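Long-range contact in protein HTP-2 (Caenorhabditis elegans, PDB 4TZM), which is a meiotic HORMA domain protein of the chromosome axis that binds a closure motif of its partner HTP-3: residues K128-L141 with E149-Y161. Numbering follows the deposited sequence.
Sequences KFIYFENGGVVARL and EDPHFAELAQLRY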
ATOM      1  N   LYS A 128       4.081   4.773  -3.036  1.00 45.50           N
ATOM      2  CA  LYS A 128       5.438   4.906  -3.559  1.00 47.44           C
ATOM      3  C   LYS A 128       6.466   4.517  -2.506  1.00 45.68           C
ATOM      4  O   LYS A 128       6.297   4.811  -1.325  1.00 44.57           O
ATOM      5  CB  LYS A 128       5.693   6.335  -4.039  1.00 50.98           C
ATOM      6  CG  LYS A 128       4.781   6.782  -5.171  1.00 56.89           C
ATOM      7  CD  LYS A 128       4.953   8.263  -5.474  1.00 60.26           C
ATOM      8  CE  LYS A 128       4.053   8.701  -6.620  1.00 63.75           C
ATOM      9  NZ  LYS A 128       4.196  10.150  -6.938  1.00 68.32           N
ATOM     10  N   PHE A 129       7.539   3.868  -2.941  1.00 47.25           N
ATOM     11  CA  PHE A 129       8.477   3.267  -2.005  1.00 44.82           C
ATOM     12  C   PHE A 129       9.867   3.906  -2.031  1.00 45.05           C
ATOM     13  O   PHE A 129      10.282   4.503  -3.026  1.00 45.91           O
ATOM     14  CB  PHE A 129       8.576   1.759  -2.279  1.00 42.43           C
ATOM     15  CG  PHE A 129       7.309   1.007  -1.966  1.00 42.29           C
ATOM     16  CD1 PHE A 129       6.311   0.865  -2.921  1.00 46.62           C
ATOM     17  CD2 PHE A 129       7.107   0.458  -0.707  1.00 40.75           C
ATOM     18  CE1 PHE A 129       5.138   0.183  -2.628  1.00 45.94           C
ATOM     19  CE2 PHE A 129       5.940  -0.226  -0.408  1.00 41.00           C
ATOM     20  CZ  PHE A 129       4.956  -0.362  -1.369  1.00 43.35           C
ATOM     21  N   ILE A 130      10.562   3.799  -0.903  1.00 40.60           N
ATOM     22  CA  ILE A 130      11.955   4.204  -0.792  1.00 37.81           C
ATOM     23  C   ILE A 130      12.711   3.077  -0.116  1.00 38.06           C
ATOM     24  O   ILE A 130      12.245   2.519   0.877  1.00 37.02           O
ATOM     25  CB  ILE A 130      12.131   5.502   0.024  1.00 36.87           C
ATOM     26  CG1 ILE A 130      11.320   6.643  -0.591  1.00 37.63           C
ATOM     27  CG2 ILE A 130      13.607   5.887   0.119  1.00 38.50           C
ATOM     28  CD1 ILE A 130      11.311   7.907   0.241  1.00 39.84           C
ATOM     29  N   TYR A 131      13.871   2.735  -0.659  1.00 40.19           N
ATOM     30  CA  TYR A 131      14.674   1.662  -0.104  1.00 39.63           C
ATOM     31  C   TYR A 131      15.887   2.248   0.609  1.00 40.69           C
ATOM     32  O   TYR A 131      16.480   3.215   0.137  1.00 42.17           O
ATOM     33  CB  TYR A 131      15.078   0.690  -1.214  1.00 40.32           C
ATOM     34  CG  TYR A 131      13.874   0.032  -1.850  1.00 40.32           C
ATOM     35  CD1 TYR A 131      13.289  -1.086  -1.271  1.00 39.38           C
ATOM     36  CD2 TYR A 131      13.298   0.548  -3.008  1.00 40.54           C
ATOM     37  CE1 TYR A 131      12.179  -1.684  -1.834  1.00 40.03           C
ATOM     38  CE2 TYR A 131      12.183  -0.046  -3.575  1.00 41.41           C
ATOM     39  CZ  TYR A 131      11.629  -1.163  -2.983  1.00 43.52           C
ATOM     40  OH  TYR A 131      10.519  -1.768  -3.537  1.00 47.07           O
ATOM     41  N   PHE A 132      16.228   1.691   1.766  1.00 43.06           N
ATOM     42  CA  PHE A 132      17.373   2.185   2.523  1.00 45.00           C
ATOM     43  C   PHE A 132      18.472   1.140   2.621  1.00 51.06           C
ATOM     44  O   PHE A 132      18.224  -0.066   2.526  1.00 51.38           O
ATOM     45  CB  PHE A 132      16.956   2.621   3.928  1.00 40.90           C
ATOM     46  CG  PHE A 132      16.048   3.816   3.951  1.00 41.28           C
ATOM     47  CD1 PHE A 132      14.678   3.665   3.785  1.00 38.10           C
ATOM     48  CD2 PHE A 132      16.560   5.093   4.149  1.00 36.87           C
ATOM     49  CE1 PHE A 132      13.834   4.764   3.810  1.00 38.95           C
ATOM     50  CE2 PHE A 132      15.721   6.199   4.173  1.00 34.51           C
ATOM     51  CZ  PHE A 132      14.356   6.032   4.004  1.00 36.87           C
ATOM     52  N   GLU A 133      19.688   1.628   2.819  1.00 56.50           N
ATOM     53  CA  GLU A 133      20.860   0.782   2.965  1.00 60.49           C
ATOM     54  C   GLU A 133      21.640   1.238   4.189  1.00 59.67           C
ATOM     55  O   GLU A 133      21.256   2.216   4.833  1.00 57.04           O
ATOM     56  CB  GLU A 133      21.730   0.859   1.715  1.00 67.36           C
ATOM     57  CG  GLU A 133      22.308   2.245   1.480  1.00 77.56           C
ATOM     58  CD  GLU A 133      22.600   2.516   0.021  1.00 87.56           C
ATOM     59  OE1 GLU A 133      22.459   1.582  -0.795  1.00 91.03           O
ATOM     60  OE2 GLU A 133      22.966   3.664  -0.309  1.00 91.14           O
ATOM     61  N   ASN A 134      22.727   0.535   4.502  1.00 57.45           N
ATOM     62  CA  ASN A 134      23.586   0.891   5.628  1.00 54.23           C
ATOM     63  C   ASN A 134      22.794   1.024   6.926  1.00 54.13           C
ATOM     64  O   ASN A 134      22.578   2.129   7.423  1.00 53.12           O
ATOM     65  CB  ASN A 134      24.336   2.192   5.322  1.00 55.68           C
ATOM     66  CG  ASN A 134      25.467   2.458   6.291  1.00 56.93           C
ATOM     67  OD1 ASN A 134      25.838   1.596   7.089  1.00 57.33           O
ATOM     68  ND2 ASN A 134      26.031   3.656   6.222  1.00 59.47           N
ATOM     69  N   GLY A 135      22.341  -0.110   7.454  1.00 53.96           N
ATOM     70  CA  GLY A 135      21.567  -0.130   8.682  1.00 52.67           C
ATOM     71  C   GLY A 135      20.180   0.470   8.535  1.00 50.84           C
ATOM     72  O   GLY A 135      19.546   0.821   9.527  1.00 46.99           O
ATOM     73  N   GLY A 136      19.709   0.589   7.297  1.00 49.96           N
ATOM     74  CA  GLY A 136      18.402   1.161   7.022  1.00 45.48           C
ATOM     75  C   GLY A 136      18.340   2.664   7.237  1.00 46.54           C
ATOM     76  O   GLY A 136      17.274   3.214   7.518  1.00 43.50           O
ATOM     77  N   VAL A 137      19.483   3.332   7.087  1.00 47.56           N
ATOM     78  CA  VAL A 137      19.589   4.768   7.355  1.00 44.79           C
ATOM     79  C   VAL A 137      19.667   5.618   6.080  1.00 46.45           C
ATOM     80  O   VAL A 137      19.016   6.663   5.978  1.00 47.15           O
ATOM     81  CB  VAL A 137      20.828   5.074   8.229  1.00 47.77           C
ATOM     82  CG1 VAL A 137      21.050   6.579   8.356  1.00 45.64           C
ATOM     83  CG2 VAL A 137      20.684   4.428   9.599  1.00 47.79           C
ATOM     84  N   VAL A 138      20.462   5.165   5.115  1.00 49.63           N
ATOM     85  CA  VAL A 138      20.728   5.935   3.902  1.00 51.80           C
ATOM     86  C   VAL A 138      19.854   5.490   2.726  1.00 54.65           C
ATOM     87  O   VAL A 138      19.869   4.323   2.336  1.00 55.87           O
ATOM     88  CB  VAL A 138      22.212   5.824   3.492  1.00 51.89           C
ATOM     89  CG1 VAL A 138      22.494   6.686   2.273  1.00 52.33           C
ATOM     90  CG2 VAL A 138      23.123   6.220   4.652  1.00 55.84           C
ATOM     91  N   ALA A 139      19.108   6.431   2.156  1.00 54.87           N
ATOM     92  CA  ALA A 139      18.221   6.145   1.032  1.00 55.47           C
ATOM     93  C   ALA A 139      18.990   5.900  -0.268  1.00 61.82           C
ATOM     94  O   ALA A 139      19.948   6.605  -0.577  1.00 63.52           O
ATOM     95  CB  ALA A 139      17.233   7.287   0.846  1.00 53.39           C
ATOM     96  N   ARG A 140      18.559   4.898  -1.031  1.00 66.35           N
ATOM     97  CA  ARG A 140      19.165   4.615  -2.329  1.00 72.59           C
ATOM     98  C   ARG A 140      18.656   5.582  -3.393  1.00 79.07           C
ATOM     99  O   ARG A 140      17.485   5.970  -3.378  1.00 79.98           O
ATOM    100  CB  ARG A 140      18.875   3.178  -2.768  1.00 70.86           C
ATOM    101  CG  ARG A 140      19.422   2.105  -1.842  1.00 72.99           C
ATOM    102  CD  ARG A 140      19.850   0.869  -2.629  1.00 75.13           C
ATOM    103  NE  ARG A 140      18.728   0.196  -3.280  1.00 73.46           N
ATOM    104  CZ  ARG A 140      18.141  -0.899  -2.809  1.00 73.13           C
ATOM    105  NH1 ARG A 140      18.570  -1.450  -1.681  1.00 74.79           N
ATOM    106  NH2 ARG A 140      17.125  -1.448  -3.464  1.00 70.22           N
ATOM    107  N   LEU A 141      19.535   5.971  -4.314  1.00 83.27           N
ATOM    108  CA  LEU A 141      19.123   6.746  -5.484  1.00 84.68           C
ATOM    109  C   LEU A 141      20.133   6.616  -6.621  1.00 84.40           C
ATOM    110  O   LEU A 141      19.819   6.906  -7.776  1.00 83.98           O
ATOM    111  CB  LEU A 141      18.913   8.220  -5.117  1.00 86.25           C
ATOM    112  CG  LEU A 141      20.051   9.038  -4.508  1.00 90.65           C
ATOM    113  CD1 LEU A 141      20.959   9.629  -5.583  1.00 96.08           C
ATOM    114  CD2 LEU A 141      19.498  10.135  -3.616  1.00 90.49           C
ATOM    115  N   GLU A 149      12.744  15.021  -7.798  1.00111.93           N
ATOM    116  CA  GLU A 149      11.719  14.539  -8.717  1.00112.65           C
ATOM    117  C   GLU A 149      10.333  14.614  -8.078  1.00112.88           C
ATOM    118  O   GLU A 149       9.525  15.483  -8.416  1.00115.65           O
ATOM    119  CB  GLU A 149      12.018  13.101  -9.149  1.00109.21           C
ATOM    120  CG  GLU A 149      13.418  12.615  -8.802  1.00107.45           C
ATOM    121  CD  GLU A 149      13.412  11.240  -8.160  1.00102.71           C
ATOM    122  OE1 GLU A 149      14.074  10.325  -8.694  1.00100.75           O
ATOM    123  OE2 GLU A 149      12.746  11.074  -7.116  1.00100.75           O
ATOM    124  N   ASP A 150      10.075  13.697  -7.148  1.00108.62           N
ATOM    125  CA  ASP A 150       8.797  13.616  -6.444  1.00104.08           C
ATOM    126  C   ASP A 150       8.835  14.397  -5.128  1.00100.93           C
ATOM    127  O   ASP A 150       9.823  14.335  -4.396  1.00100.47           O
ATOM    128  CB  ASP A 150       8.435  12.153  -6.176  1.00103.30           C
ATOM    129  CG  ASP A 150       8.369  11.328  -7.445  1.00107.14           C
ATOM    130  OD1 ASP A 150       7.898  11.856  -8.474  1.00112.79           O
ATOM    131  OD2 ASP A 150       8.790  10.152  -7.410  1.00104.60           O
ATOM    132  N   PRO A 151       7.748  15.122  -4.816  1.00 97.89           N
ATOM    133  CA  PRO A 151       7.689  16.047  -3.675  1.00 95.50           C
ATOM    134  C   PRO A 151       7.890  15.378  -2.314  1.00 88.72           C
ATOM    135  O   PRO A 151       8.404  16.010  -1.388  1.00 88.11           O
ATOM    136  CB  PRO A 151       6.277  16.635  -3.776  1.00 97.64           C
ATOM    137  CG  PRO A 151       5.493  15.615  -4.520  1.00 97.05           C
ATOM    138  CD  PRO A 151       6.451  15.030  -5.512  1.00 97.88           C
ATOM    139  N   HIS A 152       7.491  14.115  -2.199  1.00 82.99           N
ATOM    140  CA  HIS A 152       7.537  13.402  -0.927  1.00 76.91           C
ATOM    141  C   HIS A 152       8.941  12.934  -0.560  1.00 73.43           C
ATOM    142  O   HIS A 152       9.270  12.818   0.620  1.00 71.18           O
ATOM    143  CB  HIS A 152       6.601  12.192  -0.971  1.00 74.21           C
ATOM    144  CG  HIS A 152       7.089  11.089  -1.861  1.00 71.82           C
ATOM    145  ND1 HIS A 152       6.919  11.103  -3.225  1.00 73.79           N
ATOM    146  CD2 HIS A 152       7.752   9.941  -1.574  1.00 68.78           C
ATOM    147  CE1 HIS A 152       7.451  10.009  -3.747  1.00 72.03           C
ATOM    148  NE2 HIS A 152       7.962   9.289  -2.765  1.00 68.83           N
ATOM    149  N   PHE A 153       9.758  12.667  -1.577  1.00 73.53           N
ATOM    150  CA  PHE A 153      11.031  11.971  -1.396  1.00 73.43           C
ATOM    151  C   PHE A 153      11.957  12.660  -0.396  1.00 72.94           C
ATOM    152  O   PHE A 153      12.404  12.032   0.561  1.00 71.81           O
ATOM    153  CB  PHE A 153      11.746  11.811  -2.744  1.00 75.24           C
ATOM    154  CG  PHE A 153      12.994  10.967  -2.676  1.00 78.21           C
ATOM    155  CD1 PHE A 153      14.233  11.548  -2.436  1.00 82.42           C
ATOM    156  CD2 PHE A 153      12.929   9.593  -2.859  1.00 77.88           C
ATOM    157  CE1 PHE A 153      15.383  10.772  -2.374  1.00 83.14           C
ATOM    158  CE2 PHE A 153      14.074   8.811  -2.800  1.00 78.78           C
ATOM    159  CZ  PHE A 153      15.302   9.402  -2.556  1.00 81.03           C
ATOM    160  N   ALA A 154      12.232  13.943  -0.619  1.00 74.52           N
ATOM    161  CA  ALA A 154      13.167  14.695   0.216  1.00 77.29           C
ATOM    162  C   ALA A 154      12.866  14.551   1.707  1.00 76.55           C
ATOM    163  O   ALA A 154      13.769  14.321   2.509  1.00 77.04           O
ATOM    164  CB  ALA A 154      13.162  16.166  -0.180  1.00 81.22           C
ATOM    165  N   GLU A 155      11.595  14.666   2.075  1.00 77.20           N
ATOM    166  CA  GLU A 155      11.208  14.537   3.474  1.00 77.78           C
ATOM    167  C   GLU A 155      11.280  13.083   3.948  1.00 67.88           C
ATOM    168  O   GLU A 155      11.955  12.779   4.931  1.00 63.84           O
ATOM    169  CB  GLU A 155       9.801  15.089   3.694  1.00 88.23           C
ATOM    170  CG  GLU A 155       9.331  15.022   5.137  1.00100.09           C
ATOM    171  CD  GLU A 155       7.949  15.615   5.328  1.00109.77           C
ATOM    172  OE1 GLU A 155       7.310  15.973   4.314  1.00115.17           O
ATOM    173  OE2 GLU A 155       7.503  15.726   6.490  1.00110.85           O
ATOM    174  N   LEU A 156      10.589  12.194   3.238  1.00 62.24           N
ATOM    175  CA  LEU A 156      10.494  10.789   3.633  1.00 59.87           C
ATOM    176  C   LEU A 156      11.850  10.081   3.674  1.00 57.96           C
ATOM    177  O   LEU A 156      12.048   9.158   4.466  1.00 56.57           O
ATOM    178  CB  LEU A 156       9.551  10.038   2.687  1.00 57.89           C
ATOM    179  CG  LEU A 156       9.050   8.690   3.209  1.00 58.43           C
ATOM    180  CD1 LEU A 156       8.343   8.879   4.544  1.00 58.75           C
ATOM    181  CD2 LEU A 156       8.134   8.003   2.200  1.00 55.78           C
ATOM    182  N   ALA A 157      12.776  10.510   2.822  1.00 56.91           N
ATOM    183  CA  ALA A 157      14.114   9.927   2.793  1.00 57.48           C
ATOM    184  C   ALA A 157      14.868  10.239   4.079  1.00 61.66           C
ATOM    185  O   ALA A 157      15.634   9.413   4.578  1.00 63.39           O
ATOM    186  CB  ALA A 157      14.891  10.431   1.588  1.00 57.79           C
ATOM    187  N   GLN A 158      14.642  11.436   4.610  1.00 65.84           N
ATOM    188  CA  GLN A 158      15.280  11.873   5.847  1.00 68.46           C
ATOM    189  C   GLN A 158      14.624  11.247   7.078  1.00 66.18           C
ATOM    190  O   GLN A 158      15.204  11.242   8.164  1.00 69.95           O
ATOM    191  CB  GLN A 158      15.234  13.401   5.965  1.00 72.69           C
ATOM    192  CG  GLN A 158      16.092  14.162   4.959  1.00 78.13           C
ATOM    193  CD  GLN A 158      16.102  15.663   5.219  1.00 86.74           C
ATOM    194  OE1 GLN A 158      15.072  16.262   5.535  1.00 89.59           O
ATOM    195  NE2 GLN A 158      17.276  16.276   5.096  1.00 90.14           N
ATOM    196  N   LEU A 159      13.412  10.724   6.907  1.00 59.33           N
ATOM    197  CA  LEU A 159      12.646  10.187   8.029  1.00 56.19           C
ATOM    198  C   LEU A 159      13.294   8.947   8.649  1.00 56.23           C
ATOM    199  O   LEU A 159      13.593   7.975   7.958  1.00 53.27           O
ATOM    200  CB  LEU A 159      11.221   9.853   7.591  1.00 55.35           C
ATOM    201  CG  LEU A 159      10.351   9.353   8.743  1.00 53.46           C
ATOM    202  CD1 LEU A 159      10.344  10.373   9.872  1.00 53.16           C
ATOM    203  CD2 LEU A 159       8.943   9.060   8.270  1.00 50.15           C
ATOM    204  N   ARG A 160      13.489   8.995   9.964  1.00 56.84           N
ATOM    205  CA  ARG A 160      14.163   7.936  10.710  1.00 57.06           C
ATOM    206  C   ARG A 160      13.232   6.780  11.050  1.00 54.70           C
ATOM    207  O   ARG A 160      12.018   6.955  11.148  1.00 52.16           O
ATOM    208  CB  ARG A 160      14.739   8.493  12.011  1.00 61.57           C
ATOM    209  CG  ARG A 160      16.253   8.469  12.139  1.00 68.49           C
ATOM    210  CD  ARG A 160      16.652   8.888  13.552  1.00 73.16           C
ATOM    211  NE  ARG A 160      17.960   9.537  13.614  1.00 77.27           N
ATOM    212  CZ  ARG A 160      18.434  10.146  14.698  1.00 82.23           C
ATOM    213  NH1 ARG A 160      17.705  10.186  15.806  1.00 83.77           N
ATOM    214  NH2 ARG A 160      19.632  10.717  14.680  1.00 83.33           N
ATOM    215  N   TYR A 161      13.807   5.599  11.245  1.00 53.14           N
ATOM    216  CA  TYR A 161      13.057   4.492  11.821  1.00 47.40           C
ATOM    217  C   TYR A 161      12.984   4.699  13.332  1.00 46.51           C
ATOM    218  O   TYR A 161      14.011   4.788  14.001  1.00 49.51           O
ATOM    219  CB  TYR A 161      13.693   3.141  11.476  1.00 43.94           C
ATOM    220  CG  TYR A 161      13.209   2.028  12.371  1.00 40.04           C
ATOM    221  CD1 TYR A 161      11.933   1.503  12.225  1.00 33.72           C
ATOM    222  CD2 TYR A 161      14.021   1.511  13.373  1.00 41.01           C
ATOM    223  CE1 TYR A 161      11.481   0.490  13.047  1.00 35.93           C
ATOM    224  CE2 TYR A 161      13.577   0.497  14.201  1.00 40.31           C
ATOM    225  CZ  TYR A 161      12.308  -0.008  14.033  1.00 41.63           C
ATOM    226  OH  TYR A 161      11.863  -1.018  14.856  1.00 48.82           O
TER
HETATM  227  O   HOH W   1       9.455   7.347  -3.893  1.00 77.71           O
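The CD1 methyl of I130 illustrates how one branch tip can knit a short helix to the sheet it rests on. It touches CB of L156 at 3.7 Å and CD2 of F153 at 3.9 Å, while CG1 and CG2 of I130 meet the same phenylalanine along its CD2–CE2 side. Because CG1 lies anti to the carbonyl carbon (chi1 -57°) and CD1 continues extended, the branch reaches between these two helix residues. With an alanine here, F153 and L156 would probably lose their shared apolar partner and a gap would open between helix 153-158 and the strand. Farther along, CB of A139 packs on CB of A157 at 4.0 Å, and that A157 methyl also lies over one face of the F153 ring, offset toward its rim. This is alpha-on-beta packing within the HORMA domain: the helix crosses strand 128-133 at -42°, and that strand turns back through a type I' turn, N134 to V137, with a classic beta bulge in which V137 and V138 both face E133.

Two further rings join in. F132 turns its edge to the backbone carbonyls of L156 and A157, CE2 standing 3.2 Å from O of A157, while R236 makes a cation-pi contact with it. The extended K128 chain crosses the H152 imidazole at a slant, CD of K128 3.5 Å from CE1 of H152, and H152 stacks on H243. No direct hydrogen bond joins the segments; a water in the imidazole plane, 2.7 Å from H152 NE2, donates to O of F129 and so links H152 to strand 128-133.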